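Side-chain contacts in CLIP-associating protein (Drosophila melanogaster, PDB 4G3A), which tracks microtubule plus ends and stabilises dynamic microtubules during mitotic spindle formation, here represented by its N-terminal TOG-like domain: residues T45-L50 with S74-R79; T90-V95 with Q126-K131; D97-S102 with E108-L113. All coordinates share one frame; numbering follows the deposited sequence.

All three contacts are helix packing within one all-helical, TOG-like HEAT-repeat domain, and they follow its solenoid from helix 47-58 to helix 125-136. Interaction 1 joins the two helices of the first HEAT repeat and closes before the others open. Interaction 3, in the second repeat, is nested within the loop closed by interaction 2; both use helix 88-98, and their centres are about 12 Å apart. The centre of interaction 1 lies about 17 Å from that of interaction 2 and 19 Å from that of interaction 3. Ser74 and Ile77 nevertheless touch Leu113, joining the first repeat to the second, while Val95 meets Ala110 and Leu113, which joins interactions 2 and 3 inside the second.

Interaction 1 (T45-L50 with S74-R79); sequences TDMGFL and SELIKR
Leu76 carries the largest share of this contact, burying 58 Å² against Met47 and Leu50, which give 24 Å² each. Its CD2 methyl does most of the touching: it lies 3.8 Å from SE of Met47, a selenomethionine, and 3.9 Å from CD2 of Leu50. Leu76 CD1 adds a looser approach to the same Leu50 methyl. Met47 leaves its helix with CG anti to the backbone N (chi1 177°), then bends at chi2 and chi3; its selenium and CE thus slide past the leucine in the opposite direction, whereas Leu50 crosses Leu76 at a slant. One turn of helix separates Met47 from Leu50, and Leu76 reaches both. Just before that turn, Asp46 sits at the N-cap, where its OD1 accepts from Gly48 N at 3.0 Å, met from above the carboxylate plane. The contact pairs helices 47-58 and 63-80 of the first HEAT repeat. Leu50 continues onto Leu9, Ile13 and Met16 of helix 9-18, Leu76 onto Leu35 of helix 21-36, and Met47 onto Tyr87, while on an adjacent face of helix 63-80 Ile77 packs against Leu113 and Leu117 of helix 104-119.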
# COMPACT_ATOMS: atom_id res chain seq x y z
N THR A 45 6.10 12.71 -24.98
CA THR A 45 5.79 11.95 -26.18
C THR A 45 4.79 10.85 -25.89
O THR A 45 3.75 10.74 -26.54
CB THR A 45 7.04 11.33 -26.80
OG1 THR A 45 7.84 12.36 -27.39
CG2 THR A 45 6.66 10.32 -27.87
N ASP A 46 5.11 10.02 -24.89
CA ASP A 46 4.26 8.90 -24.51
C ASP A 46 4.50 8.60 -23.03
O ASP A 46 5.61 8.26 -22.63
CB ASP A 46 4.58 7.68 -25.37
CG ASP A 46 3.58 6.55 -25.18
OD1 ASP A 46 2.94 6.47 -24.11
OD2 ASP A 46 3.45 5.72 -26.12
N MSE A 47 3.45 8.74 -22.23
CA MSE A 47 3.54 8.55 -20.78
C MSE A 47 4.02 7.14 -20.44
O MSE A 47 4.76 6.95 -19.47
CB MSE A 47 2.19 8.83 -20.13
CG MSE A 47 2.15 8.59 -18.63
SE MSE A 47 3.48 9.62 -17.63
CE MSE A 47 2.72 11.41 -17.87
N GLY A 48 3.62 6.17 -21.24
CA GLY A 48 4.04 4.79 -21.06
C GLY A 48 5.55 4.65 -21.02
O GLY A 48 6.08 3.80 -20.31
N PHE A 49 6.24 5.50 -21.77
CA PHE A 49 7.70 5.48 -21.78
C PHE A 49 8.28 5.82 -20.41
O PHE A 49 9.29 5.26 -20.00
CB PHE A 49 8.26 6.46 -22.82
CG PHE A 49 8.18 5.96 -24.23
CD1 PHE A 49 8.70 4.72 -24.57
CD2 PHE A 49 7.62 6.74 -25.22
CE1 PHE A 49 8.64 4.26 -25.87
CE2 PHE A 49 7.56 6.29 -26.53
CZ PHE A 49 8.07 5.05 -26.85
N LEU A 50 7.64 6.75 -19.71
CA LEU A 50 8.10 7.11 -18.37
C LEU A 50 7.81 5.97 -17.41
O LEU A 50 8.65 5.62 -16.57
CB LEU A 50 7.46 8.40 -17.88
CG LEU A 50 7.88 8.77 -16.45
CD1 LEU A 50 9.39 8.90 -16.36
CD2 LEU A 50 7.20 10.05 -16.00
N SER A 74 3.75 8.13 -7.11
CA SER A 74 2.77 8.89 -6.33
C SER A 74 2.44 10.22 -7.03
O SER A 74 1.27 10.61 -7.10
CB SER A 74 3.27 9.12 -4.90
OG SER A 74 2.95 8.01 -4.07
N GLU A 75 3.46 10.90 -7.54
CA GLU A 75 3.24 12.18 -8.21
C GLU A 75 2.44 12.04 -9.51
O GLU A 75 1.55 12.84 -9.79
CB GLU A 75 4.57 12.92 -8.45
CG GLU A 75 5.26 13.32 -7.17
CD GLU A 75 4.35 14.08 -6.22
OE1 GLU A 75 3.60 14.98 -6.68
OE2 GLU A 75 4.37 13.79 -5.00
N LEU A 76 2.74 11.00 -10.29
CA LEU A 76 1.94 10.70 -11.49
C LEU A 76 0.49 10.37 -11.14
O LEU A 76 -0.44 10.80 -11.82
CB LEU A 76 2.56 9.53 -12.28
CG LEU A 76 3.94 9.78 -12.89
CD1 LEU A 76 4.57 8.47 -13.35
CD2 LEU A 76 3.85 10.77 -14.04
N ILE A 77 0.31 9.60 -10.06
CA ILE A 77 -1.04 9.27 -9.61
C ILE A 77 -1.79 10.56 -9.29
O ILE A 77 -2.93 10.73 -9.70
CB ILE A 77 -1.01 8.38 -8.35
CG1 ILE A 77 -0.55 6.97 -8.71
CG2 ILE A 77 -2.38 8.32 -7.70
CD1 ILE A 77 -0.01 6.23 -7.53
N LYS A 78 -1.14 11.45 -8.54
CA LYS A 78 -1.77 12.72 -8.18
C LYS A 78 -2.14 13.55 -9.41
O LYS A 78 -3.22 14.13 -9.46
CB LYS A 78 -0.86 13.54 -7.27
CG LYS A 78 -0.67 12.92 -5.91
CD LYS A 78 0.37 13.69 -5.13
CE LYS A 78 0.92 12.86 -4.00
NZ LYS A 78 1.98 13.63 -3.29
N ARG A 79 -1.27 13.57 -10.41
CA ARG A 79 -1.53 14.33 -11.63
C ARG A 79 -2.51 13.63 -12.57
O ARG A 79 -3.30 14.28 -13.24
CB ARG A 79 -0.24 14.59 -12.41
CG ARG A 79 0.74 15.50 -11.73
CD ARG A 79 1.90 15.73 -12.64
NE ARG A 79 2.83 16.71 -12.09
CZ ARG A 79 2.92 17.97 -12.51
NH1 ARG A 79 2.14 18.41 -13.50
NH2 ARG A 79 3.79 18.78 -11.94

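Interaction 2 (T90-V95 with Q126-K131); sequences TVLPHV and QALIDK
Leu92 and Lys131 mark the closest backbone approach, their CA atoms 9.2 Å apart, which leaves two helices bridged by side chains alone. Leu92 supplies the whole of the first segment's share, 59 Å². Its two methyls are used unequally: CD2 is 3.7 Å from Lys131 CG and 3.9 Å from Leu128 CD1, and CD1 reaches that same Leu128 methyl at a slightly longer range. Both partners run at a slant to Leu92. The CA-CB bond of Leu128 runs alongside the other helix, not at it, and with CG anti to the backbone N (chi1 -177°) CD1 is brought to Leu92. Lys131 contributes only the aliphatic start of its chain, which bends at chi2 (62°) directly beyond the touching CG, and it forms the exposed margin of an otherwise buried patch. The helix that presents Leu92 is kinked: Pro93 has no N-H to give, and His94 N bonds three residues back to Val91 O, which also takes Val95 N. On the opposing helix, Gln126 NE2 donates to Asp130 OD1 at 3.1 Å, nearly straight at 171° and within the amide plane, linking residues one turn apart on a flank away from Leu92. Helix 88-98 of the second HEAT repeat thus meets helix 125-136, with helix 104-119 lining the contact through Leu114 against Leu92, and Leu117 and Met118 against Leu128. Ile129 carries the packing on to helix 142-159, and Thr90 and His94 meet helix 47-58.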
# COMPACT_ATOMS: atom_id res chain seq x y z
N THR A 90 0.62 -3.19 -13.83
CA THR A 90 2.05 -3.31 -14.09
C THR A 90 2.84 -2.98 -12.83
O THR A 90 3.80 -3.66 -12.48
CB THR A 90 2.50 -2.35 -15.22
OG1 THR A 90 2.08 -2.88 -16.48
CG2 THR A 90 4.01 -2.18 -15.22
N VAL A 91 2.40 -1.93 -12.15
CA VAL A 91 3.12 -1.40 -11.01
C VAL A 91 2.82 -2.14 -9.70
O VAL A 91 3.73 -2.47 -8.94
CB VAL A 91 2.75 0.08 -10.83
CG1 VAL A 91 3.30 0.60 -9.55
CG2 VAL A 91 3.27 0.89 -12.03
N LEU A 92 1.54 -2.39 -9.44
CA LEU A 92 1.09 -2.92 -8.15
C LEU A 92 1.88 -4.11 -7.60
O LEU A 92 2.23 -4.12 -6.42
CB LEU A 92 -0.41 -3.26 -8.18
CG LEU A 92 -1.07 -3.29 -6.79
CD1 LEU A 92 -0.93 -1.92 -6.10
CD2 LEU A 92 -2.54 -3.68 -6.88
N PRO A 93 2.16 -5.12 -8.44
CA PRO A 93 2.85 -6.29 -7.87
C PRO A 93 4.19 -5.94 -7.23
O PRO A 93 4.58 -6.58 -6.26
CB PRO A 93 3.05 -7.20 -9.08
CG PRO A 93 1.93 -6.83 -10.00
CD PRO A 93 1.77 -5.35 -9.85
N HIS A 94 4.90 -4.94 -7.74
CA HIS A 94 6.21 -4.60 -7.19
C HIS A 94 6.13 -3.64 -5.99
O HIS A 94 7.02 -3.63 -5.14
CB HIS A 94 7.12 -4.07 -8.30
CG HIS A 94 7.22 -5.01 -9.45
ND1 HIS A 94 6.53 -4.81 -10.63
CD2 HIS A 94 7.86 -6.19 -9.58
CE1 HIS A 94 6.78 -5.81 -11.45
NE2 HIS A 94 7.59 -6.67 -10.84
N VAL A 95 5.08 -2.83 -5.97
CA VAL A 95 4.81 -2.00 -4.81
C VAL A 95 4.50 -2.89 -3.62
O VAL A 95 4.97 -2.66 -2.51
CB VAL A 95 3.62 -1.08 -5.07
CG1 VAL A 95 3.29 -0.29 -3.82
CG2 VAL A 95 3.94 -0.15 -6.25
N GLN A 126 -12.44 -0.29 -2.11
CA GLN A 126 -12.74 -1.72 -2.03
C GLN A 126 -11.96 -2.49 -3.09
O GLN A 126 -11.44 -3.57 -2.81
CB GLN A 126 -14.23 -2.01 -2.16
CG GLN A 126 -14.57 -3.44 -1.84
CD GLN A 126 -14.74 -3.67 -0.34
OE1 GLN A 126 -15.52 -2.99 0.31
NE2 GLN A 126 -14.01 -4.64 0.20
N ALA A 127 -11.89 -1.93 -4.30
CA ALA A 127 -11.17 -2.57 -5.40
C ALA A 127 -9.69 -2.79 -5.07
O ALA A 127 -9.15 -3.88 -5.28
CB ALA A 127 -11.31 -1.76 -6.69
N LEU A 128 -9.03 -1.75 -4.56
CA LEU A 128 -7.62 -1.86 -4.21
C LEU A 128 -7.36 -2.82 -3.06
O LEU A 128 -6.45 -3.64 -3.12
CB LEU A 128 -7.02 -0.51 -3.85
CG LEU A 128 -5.51 -0.61 -3.54
CD1 LEU A 128 -4.75 -1.22 -4.72
CD2 LEU A 128 -4.90 0.74 -3.17
N ILE A 129 -8.13 -2.71 -1.99
CA ILE A 129 -7.87 -3.59 -0.85
C ILE A 129 -8.09 -5.06 -1.25
O ILE A 129 -7.27 -5.93 -0.91
CB ILE A 129 -8.70 -3.21 0.40
CG1 ILE A 129 -8.42 -1.76 0.81
CG2 ILE A 129 -8.40 -4.17 1.56
CD1 ILE A 129 -6.97 -1.44 1.07
N ASP A 130 -9.17 -5.34 -1.97
CA ASP A 130 -9.44 -6.70 -2.46
C ASP A 130 -8.28 -7.21 -3.31
O ASP A 130 -7.84 -8.35 -3.18
CB ASP A 130 -10.72 -6.76 -3.29
CG ASP A 130 -11.99 -6.63 -2.47
OD1 ASP A 130 -11.92 -6.32 -1.26
OD2 ASP A 130 -13.08 -6.82 -3.05
N LYS A 131 -7.79 -6.36 -4.21
CA LYS A 131 -6.70 -6.75 -5.09
C LYS A 131 -5.44 -7.04 -4.28
O LYS A 131 -4.74 -8.02 -4.53
CB LYS A 131 -6.42 -5.63 -6.11
CG LYS A 131 -5.38 -6.01 -7.14
CD LYS A 131 -5.84 -7.21 -7.98
CE LYS A 131 -5.00 -7.35 -9.28
NZ LYS A 131 -5.39 -8.60 -9.99

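Interaction 3 (D97-S102 with E108-L113); sequences DRLGDS and EKAQLL
Arg98 meets Ala110 through its first side-chain carbon, CB to CB at 4.1 Å, after which the chain bends at chi2 (-70°) and leads its charged end off. That guanidinium forms a salt bridge within its own segment, NH1 to Asp101 OD1 at 2.9 Å; the oxygen is met nearly along its C-O axis, but the bond is bent (139°) and tilted from the guanidinium plane. Its NH2 donates to the carbonyls of Leu58 and Gly60, so the arginine ties this turn to the C-terminal end of helix 47-58 and the loop after it. Leu99 comes next and buries 57 Å², the largest share here. With CG anti to its carbonyl carbon (chi1 -68°), the leucine brings CD2 in over the opposing helix: 4.1 Å from Ala110 CB and 3.8 Å from Gln111 CG, crossing the glutamine at about a right angle. The CA atoms of Leu99 and Ala110 are 6.1 Å apart, a close approach consistent with the small alanine side chain. The two segments belong to the second HEAT repeat, whose helices 88-98 and 104-119 form a helical hairpin with this contact next to the connecting turn. Gln111 offers Leu99 CD2 its CG and CD, while its buried amide is satisfied by helix 142-159, OE1 bonding to Thr151 and NE2 to Glu147. Gly100 follows within a type I beta turn running from Arg98 to Asp101, closed by Asp101 N to Arg98 O at 3.1 Å. At Asp101 the carboxylate is shared: OD1 faces Arg98, and OD2 accepts from Arg103 N ahead of helix 104-119.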
# COMPACT_ATOMS: atom_id res chain seq x y z
N ASP A 97 5.61 -5.97 -3.11
CA ASP A 97 6.90 -6.48 -2.65
C ASP A 97 7.65 -5.47 -1.78
O ASP A 97 8.32 -5.86 -0.83
CB ASP A 97 7.78 -6.89 -3.84
CG ASP A 97 7.34 -8.20 -4.48
OD1 ASP A 97 6.55 -8.94 -3.85
OD2 ASP A 97 7.77 -8.48 -5.61
N ARG A 98 7.53 -4.19 -2.10
CA ARG A 98 8.23 -3.17 -1.32
C ARG A 98 7.60 -2.94 0.06
O ARG A 98 8.21 -2.31 0.93
CB ARG A 98 8.30 -1.85 -2.09
CG ARG A 98 9.16 -1.90 -3.34
CD ARG A 98 10.64 -2.02 -3.01
NE ARG A 98 11.44 -2.28 -4.21
CZ ARG A 98 12.77 -2.35 -4.23
NH1 ARG A 98 13.48 -2.17 -3.12
NH2 ARG A 98 13.41 -2.59 -5.37
N LEU A 99 6.40 -3.46 0.27
CA LEU A 99 5.83 -3.39 1.61
C LEU A 99 6.72 -4.20 2.54
O LEU A 99 6.75 -3.96 3.74
CB LEU A 99 4.39 -3.94 1.64
CG LEU A 99 3.34 -3.12 0.90
CD1 LEU A 99 2.02 -3.87 0.89
CD2 LEU A 99 3.20 -1.73 1.51
N GLY A 100 7.45 -5.15 1.97
CA GLY A 100 8.31 -6.02 2.75
C GLY A 100 9.76 -5.58 2.81
O GLY A 100 10.62 -6.29 3.32
N ASP A 101 10.03 -4.39 2.28
CA ASP A 101 11.40 -3.89 2.23
C ASP A 101 11.97 -3.74 3.63
O ASP A 101 11.26 -3.37 4.56
CB ASP A 101 11.46 -2.56 1.50
CG ASP A 101 12.83 -2.29 0.91
OD1 ASP A 101 13.05 -2.62 -0.27
OD2 ASP A 101 13.68 -1.76 1.64
N SER A 102 13.27 -4.01 3.79
CA SER A 102 13.89 -3.90 5.10
C SER A 102 14.03 -2.45 5.59
O SER A 102 14.10 -2.20 6.79
CB SER A 102 15.25 -4.60 5.12
OG SER A 102 16.02 -4.27 3.98
N GLU A 108 7.25 2.99 3.80
CA GLU A 108 6.43 4.19 3.96
C GLU A 108 5.94 4.70 2.62
O GLU A 108 4.74 4.90 2.40
CB GLU A 108 7.21 5.29 4.65
CG GLU A 108 7.26 5.19 6.16
CD GLU A 108 8.34 6.08 6.76
OE1 GLU A 108 8.84 6.98 6.05
OE2 GLU A 108 8.68 5.88 7.95
N LYS A 109 6.89 4.92 1.71
CA LYS A 109 6.55 5.47 0.40
C LYS A 109 5.68 4.51 -0.39
O LYS A 109 4.82 4.92 -1.16
CB LYS A 109 7.80 5.87 -0.38
CG LYS A 109 8.68 6.90 0.34
CD LYS A 109 7.89 8.16 0.67
CE LYS A 109 8.75 9.18 1.41
NZ LYS A 109 7.95 10.36 1.83
N ALA A 110 5.88 3.21 -0.17
CA ALA A 110 5.02 2.20 -0.78
C ALA A 110 3.59 2.31 -0.23
O ALA A 110 2.62 2.33 -0.98
CB ALA A 110 5.59 0.81 -0.55
N GLN A 111 3.47 2.40 1.10
CA GLN A 111 2.14 2.53 1.70
C GLN A 111 1.50 3.82 1.20
O GLN A 111 0.31 3.88 0.90
CB GLN A 111 2.25 2.54 3.23
CG GLN A 111 2.48 1.17 3.88
CD GLN A 111 1.20 0.36 4.02
OE1 GLN A 111 0.20 0.63 3.35
NE2 GLN A 111 1.23 -0.65 4.89
N LEU A 112 2.31 4.87 1.09
CA LEU A 112 1.79 6.15 0.64
C LEU A 112 1.31 6.09 -0.82
O LEU A 112 0.26 6.64 -1.15
CB LEU A 112 2.83 7.26 0.86
CG LEU A 112 2.47 8.70 0.47
CD1 LEU A 112 1.05 9.08 0.86
CD2 LEU A 112 3.48 9.67 1.07
N LEU A 113 2.05 5.40 -1.68
CA LEU A 113 1.59 5.16 -3.05
C LEU A 113 0.22 4.49 -3.07
O LEU A 113 -0.67 4.85 -3.86
CB LEU A 113 2.61 4.30 -3.83
CG LEU A 113 2.32 4.04 -5.31
CD1 LEU A 113 3.62 3.68 -6.13
CD2 LEU A 113 1.25 2.97 -5.50